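Local coordinates for protein soluble inorganic pyrophosphatase (Toxoplasma gondii, PDB 5WRT) that probably hydrolyses inorganic pyrophosphate to phosphate, as a magnesium-dependent enzyme of the soluble type I family, at residues F191-L196 with N200-F205; L142-M147 with A215-V220. One frame throughout, in Å; residues are numbered along the deposited sequence.

Interaction 1 (F191-L196 with N200-F205); sequences FRWYKL and NVVNQF
Asn203 faces the carbonyls of Phe191 and Arg192. With CG anti to its own carbonyl carbon (chi1 -64°), the side-chain amide reaches back to the first of them. Its ND2 donates to Phe191 O at 2.8 Å, nearly in line with that carbonyl. The same residue's backbone N donates to Arg192 O at 3.0 Å, so two successive carbonyls are gripped by one asparagine. The Tyr194 ring crosses the amide with the planes 47° apart.

Arg192 sets its CB against the edge of the Phe205 ring, 3.5 Å from CE1. Further out, Phe205 CD1 lies over one face of the guanidinium. Water 2 sits at the guanidinium edge and joins NH1 to Asn203 O. Glu189 and Glu209 also pair with this arginine.

Val202 CG2 reaches both Leu196 CD1 (3.7 Å) and Trp193 CZ3 (3.8 Å). Water 1 links Arg192 O, Lys195 N and Val201 O. Trp193 NE1 bonds to Gly182 O of the second subunit, and its ring meets Trp91 of that subunit edge-to-face.

The arrangement is a helix-to-strand connection made of a type I beta turn, Trp193 to Leu196, and the short helix 196-199, beside the second subunit.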
ATOM      1  N   PHE A 191      -3.281   4.029  -3.677  1.00 23.11           N
ATOM      2  CA  PHE A 191      -3.098   4.792  -4.904  1.00 24.00           C
ATOM      3  C   PHE A 191      -2.315   6.080  -4.691  1.00 26.29           C
ATOM      4  O   PHE A 191      -1.815   6.649  -5.667  1.00 26.78           O
ATOM      5  CB  PHE A 191      -4.457   5.084  -5.541  1.00 24.18           C
ATOM      6  CG  PHE A 191      -5.054   3.894  -6.235  1.00 24.47           C
ATOM      7  CD1 PHE A 191      -4.588   3.500  -7.480  1.00 24.67           C
ATOM      8  CD2 PHE A 191      -6.056   3.151  -5.634  1.00 22.72           C
ATOM      9  CE1 PHE A 191      -5.125   2.398  -8.121  1.00 24.96           C
ATOM     10  CE2 PHE A 191      -6.596   2.046  -6.270  1.00 24.31           C
ATOM     11  CZ  PHE A 191      -6.129   1.670  -7.515  1.00 22.67           C
ATOM     12  N   ARG A 192      -2.187   6.547  -3.448  1.00 24.49           N
ATOM     13  CA  ARG A 192      -1.338   7.706  -3.191  1.00 26.00           C
ATOM     14  C   ARG A 192       0.138   7.350  -3.317  1.00 27.41           C
ATOM     15  O   ARG A 192       0.934   8.149  -3.823  1.00 27.99           O
ATOM     16  CB  ARG A 192      -1.623   8.284  -1.803  1.00 25.48           C
ATOM     17  CG  ARG A 192      -0.975   9.645  -1.563  1.00 26.24           C
ATOM     18  CD  ARG A 192      -0.571   9.839  -0.107  1.00 25.16           C
ATOM     19  NE  ARG A 192      -1.710   9.779   0.802  1.00 27.53           N
ATOM     20  CZ  ARG A 192      -2.495  10.814   1.090  1.00 27.72           C
ATOM     21  NH1 ARG A 192      -2.264  12.001   0.543  1.00 26.56           N
ATOM     22  NH2 ARG A 192      -3.509  10.663   1.932  1.00 25.24           N
ATOM     23  N   TRP A 193       0.520   6.149  -2.879  1.00 25.19           N
ATOM     24  CA  TRP A 193       1.920   5.797  -2.697  1.00 25.92           C
ATOM     25  C   TRP A 193       2.473   4.831  -3.739  1.00 26.29           C
ATOM     26  O   TRP A 193       3.695   4.673  -3.813  1.00 27.84           O
ATOM     27  CB  TRP A 193       2.127   5.187  -1.301  1.00 24.93           C
ATOM     28  CG  TRP A 193       1.981   6.171  -0.178  1.00 25.70           C
ATOM     29  CD1 TRP A 193       0.885   6.353   0.617  1.00 24.99           C
ATOM     30  CD2 TRP A 193       2.968   7.103   0.281  1.00 26.97           C
ATOM     31  NE1 TRP A 193       1.127   7.344   1.538  1.00 25.08           N
ATOM     32  CE2 TRP A 193       2.399   7.821   1.353  1.00 26.61           C
ATOM     33  CE3 TRP A 193       4.277   7.402  -0.111  1.00 27.80           C
ATOM     34  CZ2 TRP A 193       3.093   8.818   2.037  1.00 27.10           C
ATOM     35  CZ3 TRP A 193       4.964   8.392   0.568  1.00 29.35           C
ATOM     36  CH2 TRP A 193       4.371   9.088   1.630  1.00 28.18           C
ATOM     37  N   TYR A 194       1.624   4.185  -4.544  1.00 27.84           N
ATOM     38  CA  TYR A 194       2.086   3.025  -5.308  1.00 29.82           C
ATOM     39  C   TYR A 194       3.057   3.373  -6.434  1.00 31.09           C
ATOM     40  O   TYR A 194       3.714   2.468  -6.960  1.00 31.37           O
ATOM     41  CB  TYR A 194       0.895   2.246  -5.873  1.00 27.63           C
ATOM     42  CG  TYR A 194       0.248   2.853  -7.096  1.00 28.03           C
ATOM     43  CD1 TYR A 194      -0.350   4.104  -7.040  1.00 29.12           C
ATOM     44  CD2 TYR A 194       0.226   2.168  -8.303  1.00 29.28           C
ATOM     45  CE1 TYR A 194      -0.949   4.658  -8.155  1.00 28.91           C
ATOM     46  CE2 TYR A 194      -0.370   2.713  -9.424  1.00 29.79           C
ATOM     47  CZ  TYR A 194      -0.957   3.960  -9.344  1.00 31.53           C
ATOM     48  OH  TYR A 194      -1.554   4.509 -10.457  1.00 33.17           O
ATOM     49  N   LYS A 195       3.173   4.640  -6.820  1.00 32.35           N
ATOM     50  CA  LYS A 195       4.114   5.021  -7.863  1.00 33.34           C
ATOM     51  C   LYS A 195       5.355   5.714  -7.309  1.00 34.48           C
ATOM     52  O   LYS A 195       6.146   6.263  -8.084  1.00 34.51           O
ATOM     53  CB  LYS A 195       3.425   5.916  -8.893  1.00 33.38           C
ATOM     54  CG  LYS A 195       2.375   5.219  -9.742  1.00 34.82           C
ATOM     55  CD  LYS A 195       1.680   6.221 -10.656  1.00 37.02           C
ATOM     56  CE  LYS A 195       1.097   5.528 -11.892  1.00 39.68           C
ATOM     57  NZ  LYS A 195       1.138   6.375 -13.133  1.00 40.22           N
ATOM     58  N   LEU A 196       5.536   5.714  -5.990  1.00 30.99           N
ATOM     59  CA  LEU A 196       6.780   6.230  -5.421  1.00 32.72           C
ATOM     60  C   LEU A 196       7.993   5.407  -5.832  1.00 35.14           C
ATOM     61  O   LEU A 196       9.017   6.007  -6.202  1.00 35.30           O
ATOM     62  CB  LEU A 196       6.667   6.333  -3.897  1.00 31.99           C
ATOM     63  CG  LEU A 196       7.824   7.109  -3.255  1.00 33.18           C
ATOM     64  CD1 LEU A 196       7.672   8.604  -3.501  1.00 33.46           C
ATOM     65  CD2 LEU A 196       7.930   6.816  -1.765  1.00 29.25           C
ATOM     66  N   ASN A 200       8.955   7.961  -8.247  1.00 39.99           N
ATOM     67  CA  ASN A 200       9.372   8.895  -7.197  1.00 40.13           C
ATOM     68  C   ASN A 200       8.382  10.049  -7.045  1.00 41.66           C
ATOM     69  O   ASN A 200       8.764  11.195  -6.804  1.00 43.83           O
ATOM     70  CB  ASN A 200      10.789   9.415  -7.455  1.00 41.70           C
ATOM     71  CG  ASN A 200      11.409  10.052  -6.229  1.00 42.86           C
ATOM     72  OD1 ASN A 200      11.919  11.171  -6.285  1.00 46.04           O
ATOM     73  ND2 ASN A 200      11.368   9.339  -5.109  1.00 39.80           N
ATOM     74  N   VAL A 201       7.096   9.746  -7.196  1.00 40.12           N
ATOM     75  CA  VAL A 201       6.035  10.736  -7.075  1.00 39.59           C
ATOM     76  C   VAL A 201       5.024  10.242  -6.050  1.00 38.20           C
ATOM     77  O   VAL A 201       4.711   9.048  -5.994  1.00 35.57           O
ATOM     78  CB  VAL A 201       5.335  11.019  -8.421  1.00 40.27           C
ATOM     79  CG1 VAL A 201       6.251  11.813  -9.342  1.00 42.69           C
ATOM     80  CG2 VAL A 201       4.886   9.725  -9.070  1.00 37.61           C
ATOM     81  N   VAL A 202       4.529  11.160  -5.230  1.00 35.62           N
ATOM     82  CA  VAL A 202       3.403  10.900  -4.345  1.00 33.82           C
ATOM     83  C   VAL A 202       2.186  11.579  -4.951  1.00 33.59           C
ATOM     84  O   VAL A 202       2.195  12.795  -5.185  1.00 35.00           O
ATOM     85  CB  VAL A 202       3.673  11.411  -2.922  1.00 33.73           C
ATOM     86  CG1 VAL A 202       2.471  11.152  -2.031  1.00 30.19           C
ATOM     87  CG2 VAL A 202       4.920  10.757  -2.350  1.00 32.74           C
ATOM     88  N   ASN A 203       1.138  10.803  -5.215  1.00 31.64           N
ATOM     89  CA  ASN A 203      -0.038  11.368  -5.855  1.00 32.37           C
ATOM     90  C   ASN A 203      -0.823  12.231  -4.871  1.00 31.31           C
ATOM     91  O   ASN A 203      -0.681  12.123  -3.650  1.00 30.13           O
ATOM     92  CB  ASN A 203      -0.935  10.260  -6.409  1.00 31.02           C
ATOM     93  CG  ASN A 203      -0.267   9.462  -7.512  1.00 33.60           C
ATOM     94  OD1 ASN A 203       0.209  10.023  -8.500  1.00 35.48           O
ATOM     95  ND2 ASN A 203      -0.235   8.143  -7.351  1.00 31.74           N
ATOM     96  N   GLN A 204      -1.660  13.099  -5.423  1.00 31.45           N
ATOM     97  CA  GLN A 204      -2.556  13.938  -4.644  1.00 33.14           C
ATOM     98  C   GLN A 204      -3.996  13.507  -4.879  1.00 30.17           C
ATOM     99  O   GLN A 204      -4.295  12.693  -5.757  1.00 29.65           O
ATOM    100  CB  GLN A 204      -2.377  15.419  -5.002  1.00 32.88           C
ATOM    101  CG  GLN A 204      -0.939  15.902  -4.989  1.00 36.55           C
ATOM    102  CD  GLN A 204      -0.804  17.310  -5.533  1.00 40.24           C
ATOM    103  OE1 GLN A 204      -0.525  18.250  -4.789  1.00 43.13           O
ATOM    104  NE2 GLN A 204      -1.011  17.463  -6.836  1.00 39.90           N
ATOM    105  N   PHE A 205      -4.894  14.065  -4.075  1.00 29.14           N
ATOM    106  CA  PHE A 205      -6.320  13.808  -4.206  1.00 28.84           C
ATOM    107  C   PHE A 205      -7.076  15.125  -4.188  1.00 30.74           C
ATOM    108  O   PHE A 205      -6.815  15.985  -3.342  1.00 33.01           O
ATOM    109  CB  PHE A 205      -6.829  12.893  -3.086  1.00 27.61           C
ATOM    110  CG  PHE A 205      -6.323  11.484  -3.184  1.00 28.48           C
ATOM    111  CD1 PHE A 205      -5.157  11.107  -2.539  1.00 28.53           C
ATOM    112  CD2 PHE A 205      -7.012  10.537  -3.925  1.00 27.46           C
ATOM    113  CE1 PHE A 205      -4.686   9.809  -2.632  1.00 26.69           C
ATOM    114  CE2 PHE A 205      -6.545   9.238  -4.023  1.00 26.94           C
ATOM    115  CZ  PHE A 205      -5.380   8.873  -3.375  1.00 25.45           C
TER
HETATM  116  O   HOH W   1       2.659   7.455  -5.911  1.00 29.72           O
HETATM  117  O   HOH W   2      -0.800  13.192  -1.295  1.00 31.73           O

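Interaction 2 (L142-M147 with A215-V220); sequences LGALAM and ADAERV
Ala217 CB lies over the backbone of Gly143. It comes within 3.4 Å of Gly143 C and equally near Gly143 O. The methyl sits on one face of the peptide that joins Gly143 to Ala144, almost straight above the carbonyl carbon. It therefore meets the flat side of the C=O group and not its rim. The methyl of Ala144 reaches it from the next residue of the strand, with Ala144 CB 3.7 Å from Ala217 CB. The two methyls lie flank to flank, each on a bond that heads toward the opposing segment. The backbones are close here: Gly143 CA is 5.0 Å from Ala217 CA.

Gly143 is nearly fully extended. Together with Leu142 it faces Leu158 of strand 152-161, which makes a classic beta bulge. The helix therefore touches strand 136-149 where its regular pairing is interrupted. One helical turn on, Val220 also points toward the strand. It packs on Trp155, which Ala144 and Ala146 touch as well, so this tryptophan extends the apolar layer.

Leu145 faces the other side of the sheet, toward Ile187 and Arg188 of helix 183-193. Successive strand residues thus serve different helices. Within helix 214-232, Arg219 NH2 forms a salt bridge with Asp216 OD1 at 2.7 Å.

The contact joins C-terminal helix 214-232 to the beta-barrel core of the family I pyrophosphatase fold. It is small, burying 123 Å² in all. Its three touching residues are buried and offer only methyl groups and a glycine backbone to each other. Cohesion here probably rests on van der Waals contact and burial of apolar surface, without a directional bond across the two segments.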
ATOM      1  N   LEU A 142     -20.440   3.020  -4.626  1.00 22.24           N
ATOM      2  CA  LEU A 142     -20.487   3.519  -3.260  1.00 22.69           C
ATOM      3  C   LEU A 142     -19.800   4.863  -3.063  1.00 22.57           C
ATOM      4  O   LEU A 142     -20.116   5.561  -2.095  1.00 23.16           O
ATOM      5  CB  LEU A 142     -19.846   2.504  -2.303  1.00 22.79           C
ATOM      6  CG  LEU A 142     -20.467   1.109  -2.267  1.00 23.19           C
ATOM      7  CD1 LEU A 142     -19.546   0.136  -1.542  1.00 23.21           C
ATOM      8  CD2 LEU A 142     -21.836   1.151  -1.613  1.00 24.12           C
ATOM      9  N   GLY A 143     -18.882   5.240  -3.942  1.00 22.02           N
ATOM     10  CA  GLY A 143     -18.115   6.453  -3.750  1.00 22.05           C
ATOM     11  C   GLY A 143     -16.979   6.516  -4.744  1.00 21.50           C
ATOM     12  O   GLY A 143     -16.831   5.651  -5.612  1.00 21.12           O
ATOM     13  N   ALA A 144     -16.173   7.568  -4.607  1.00 21.36           N
ATOM     14  CA  ALA A 144     -15.100   7.805  -5.561  1.00 21.07           C
ATOM     15  C   ALA A 144     -14.028   8.680  -4.929  1.00 21.32           C
ATOM     16  O   ALA A 144     -14.339   9.649  -4.234  1.00 21.88           O
ATOM     17  CB  ALA A 144     -15.626   8.463  -6.841  1.00 21.20           C
ATOM     18  N   LEU A 145     -12.771   8.326  -5.182  1.00 21.77           N
ATOM     19  CA  LEU A 145     -11.621   9.124  -4.781  1.00 22.31           C
ATOM     20  C   LEU A 145     -11.061   9.820  -6.013  1.00 22.22           C
ATOM     21  O   LEU A 145     -10.881   9.187  -7.058  1.00 22.97           O
ATOM     22  CB  LEU A 145     -10.547   8.250  -4.130  1.00 21.12           C
ATOM     23  CG  LEU A 145     -10.864   7.678  -2.748  1.00 21.16           C
ATOM     24  CD1 LEU A 145     -10.047   6.424  -2.486  1.00 20.77           C
ATOM     25  CD2 LEU A 145     -10.603   8.722  -1.675  1.00 21.79           C
ATOM     26  N   ALA A 146     -10.791  11.120  -5.892  1.00 22.93           N
ATOM     27  CA  ALA A 146     -10.332  11.927  -7.023  1.00 24.64           C
ATOM     28  C   ALA A 146      -8.812  12.027  -6.970  1.00 26.49           C
ATOM     29  O   ALA A 146      -8.240  13.039  -6.564  1.00 28.36           O
ATOM     30  CB  ALA A 146     -10.987  13.302  -7.000  1.00 26.22           C
ATOM     31  N   MET A 147      -8.150  10.960  -7.407  1.00 27.55           N
ATOM     32  CA  MET A 147      -6.696  10.947  -7.433  1.00 28.94           C
ATOM     33  C   MET A 147      -6.188  11.800  -8.592  1.00 30.24           C
ATOM     34  O   MET A 147      -6.750  11.782  -9.691  1.00 29.38           O
ATOM     35  CB  MET A 147      -6.180   9.509  -7.531  1.00 27.61           C
ATOM     36  CG  MET A 147      -4.711   9.347  -7.162  1.00 31.71           C
ATOM     37  SD  MET A 147      -3.905   7.917  -7.912  1.00 35.59           S
ATOM     38  CE  MET A 147      -3.856   8.392  -9.630  1.00 31.64           C
ATOM     39  N   ALA A 215     -23.725   9.214  -4.634  1.00 24.49           N
ATOM     40  CA  ALA A 215     -24.430   9.987  -5.653  1.00 25.19           C
ATOM     41  C   ALA A 215     -23.456  10.759  -6.535  1.00 25.10           C
ATOM     42  O   ALA A 215     -23.647  10.846  -7.754  1.00 25.44           O
ATOM     43  CB  ALA A 215     -25.428  10.937  -4.998  1.00 25.82           C
ATOM     44  N   ASP A 216     -22.408  11.335  -5.938  1.00 25.44           N
ATOM     45  CA  ASP A 216     -21.385  11.997  -6.741  1.00 26.95           C
ATOM     46  C   ASP A 216     -20.655  10.998  -7.625  1.00 25.06           C
ATOM     47  O   ASP A 216     -20.348  11.291  -8.787  1.00 25.59           O
ATOM     48  CB  ASP A 216     -20.388  12.726  -5.842  1.00 27.30           C
ATOM     49  CG  ASP A 216     -20.954  13.999  -5.255  1.00 30.46           C
ATOM     50  OD1 ASP A 216     -21.705  14.699  -5.964  1.00 31.65           O
ATOM     51  OD2 ASP A 216     -20.640  14.305  -4.087  1.00 31.73           O
ATOM     52  N   ALA A 217     -20.377   9.807  -7.094  1.00 24.97           N
ATOM     53  CA  ALA A 217     -19.684   8.795  -7.880  1.00 24.45           C
ATOM     54  C   ALA A 217     -20.553   8.273  -9.013  1.00 24.94           C
ATOM     55  O   ALA A 217     -20.029   7.880 -10.061  1.00 24.88           O
ATOM     56  CB  ALA A 217     -19.227   7.655  -6.976  1.00 22.81           C
ATOM     57  N   GLU A 218     -21.875   8.247  -8.821  1.00 25.53           N
ATOM     58  CA  GLU A 218     -22.766   7.911  -9.926  1.00 25.32           C
ATOM     59  C   GLU A 218     -22.627   8.921 -11.056  1.00 25.78           C
ATOM     60  O   GLU A 218     -22.573   8.547 -12.233  1.00 26.08           O
ATOM     61  CB  GLU A 218     -24.215   7.864  -9.440  1.00 27.23           C
ATOM     62  CG  GLU A 218     -24.570   6.672  -8.565  1.00 26.36           C
ATOM     63  CD  GLU A 218     -25.943   6.820  -7.928  1.00 28.02           C
ATOM     64  OE1 GLU A 218     -26.641   7.808  -8.247  1.00 27.90           O
ATOM     65  OE2 GLU A 218     -26.321   5.959  -7.105  1.00 28.39           O
ATOM     66  N   ARG A 219     -22.546  10.210 -10.711  1.00 25.03           N
ATOM     67  CA  ARG A 219     -22.404  11.249 -11.727  1.00 26.92           C
ATOM     68  C   ARG A 219     -21.054  11.173 -12.428  1.00 26.44           C
ATOM     69  O   ARG A 219     -20.954  11.512 -13.612  1.00 26.64           O
ATOM     70  CB  ARG A 219     -22.597  12.630 -11.100  1.00 25.87           C
ATOM     71  CG  ARG A 219     -24.041  12.972 -10.762  1.00 27.00           C
ATOM     72  CD  ARG A 219     -24.157  14.408 -10.275  1.00 29.67           C
ATOM     73  NE  ARG A 219     -23.822  14.551  -8.860  1.00 29.94           N
ATOM     74  CZ  ARG A 219     -24.673  14.329  -7.862  1.00 30.55           C
ATOM     75  NH1 ARG A 219     -25.921  13.957  -8.119  1.00 29.41           N
ATOM     76  NH2 ARG A 219     -24.279  14.485  -6.605  1.00 28.22           N
ATOM     77  N   VAL A 220     -20.007  10.747 -11.716  1.00 24.58           N
ATOM     78  CA  VAL A 220     -18.712  10.538 -12.357  1.00 25.57           C
ATOM     79  C   VAL A 220     -18.829   9.490 -13.457  1.00 24.67           C
ATOM     80  O   VAL A 220     -18.307   9.669 -14.564  1.00 25.93           O
ATOM     81  CB  VAL A 220     -17.653  10.148 -11.308  1.00 25.46           C
ATOM     82  CG1 VAL A 220     -16.424   9.551 -11.981  1.00 24.73           C
ATOM     83  CG2 VAL A 220     -17.269  11.353 -10.459  1.00 24.22           C
TER

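In the fold
Interaction 1 is nested within the chain loop that interaction 2 closes, and their centres lie 19 Å apart. They meet at Met147, the far end of segment 142-147. Its SD is 3.3 Å from Phe191 O, and its CB is 3.5 Å from Phe205 CE2. Strand 204-212 pairs with strand 136-149 and leads directly into helix 214-232, so one sheet carries both contacts. The magnesium site of Asp117, Asp122 and Asp154 is nearby. The Tyr194 side chain is about 8 Å from a bound magnesium ion, and that of Ala144 about 11 Å. Met147 also touches Asp154, a ligand of that metal.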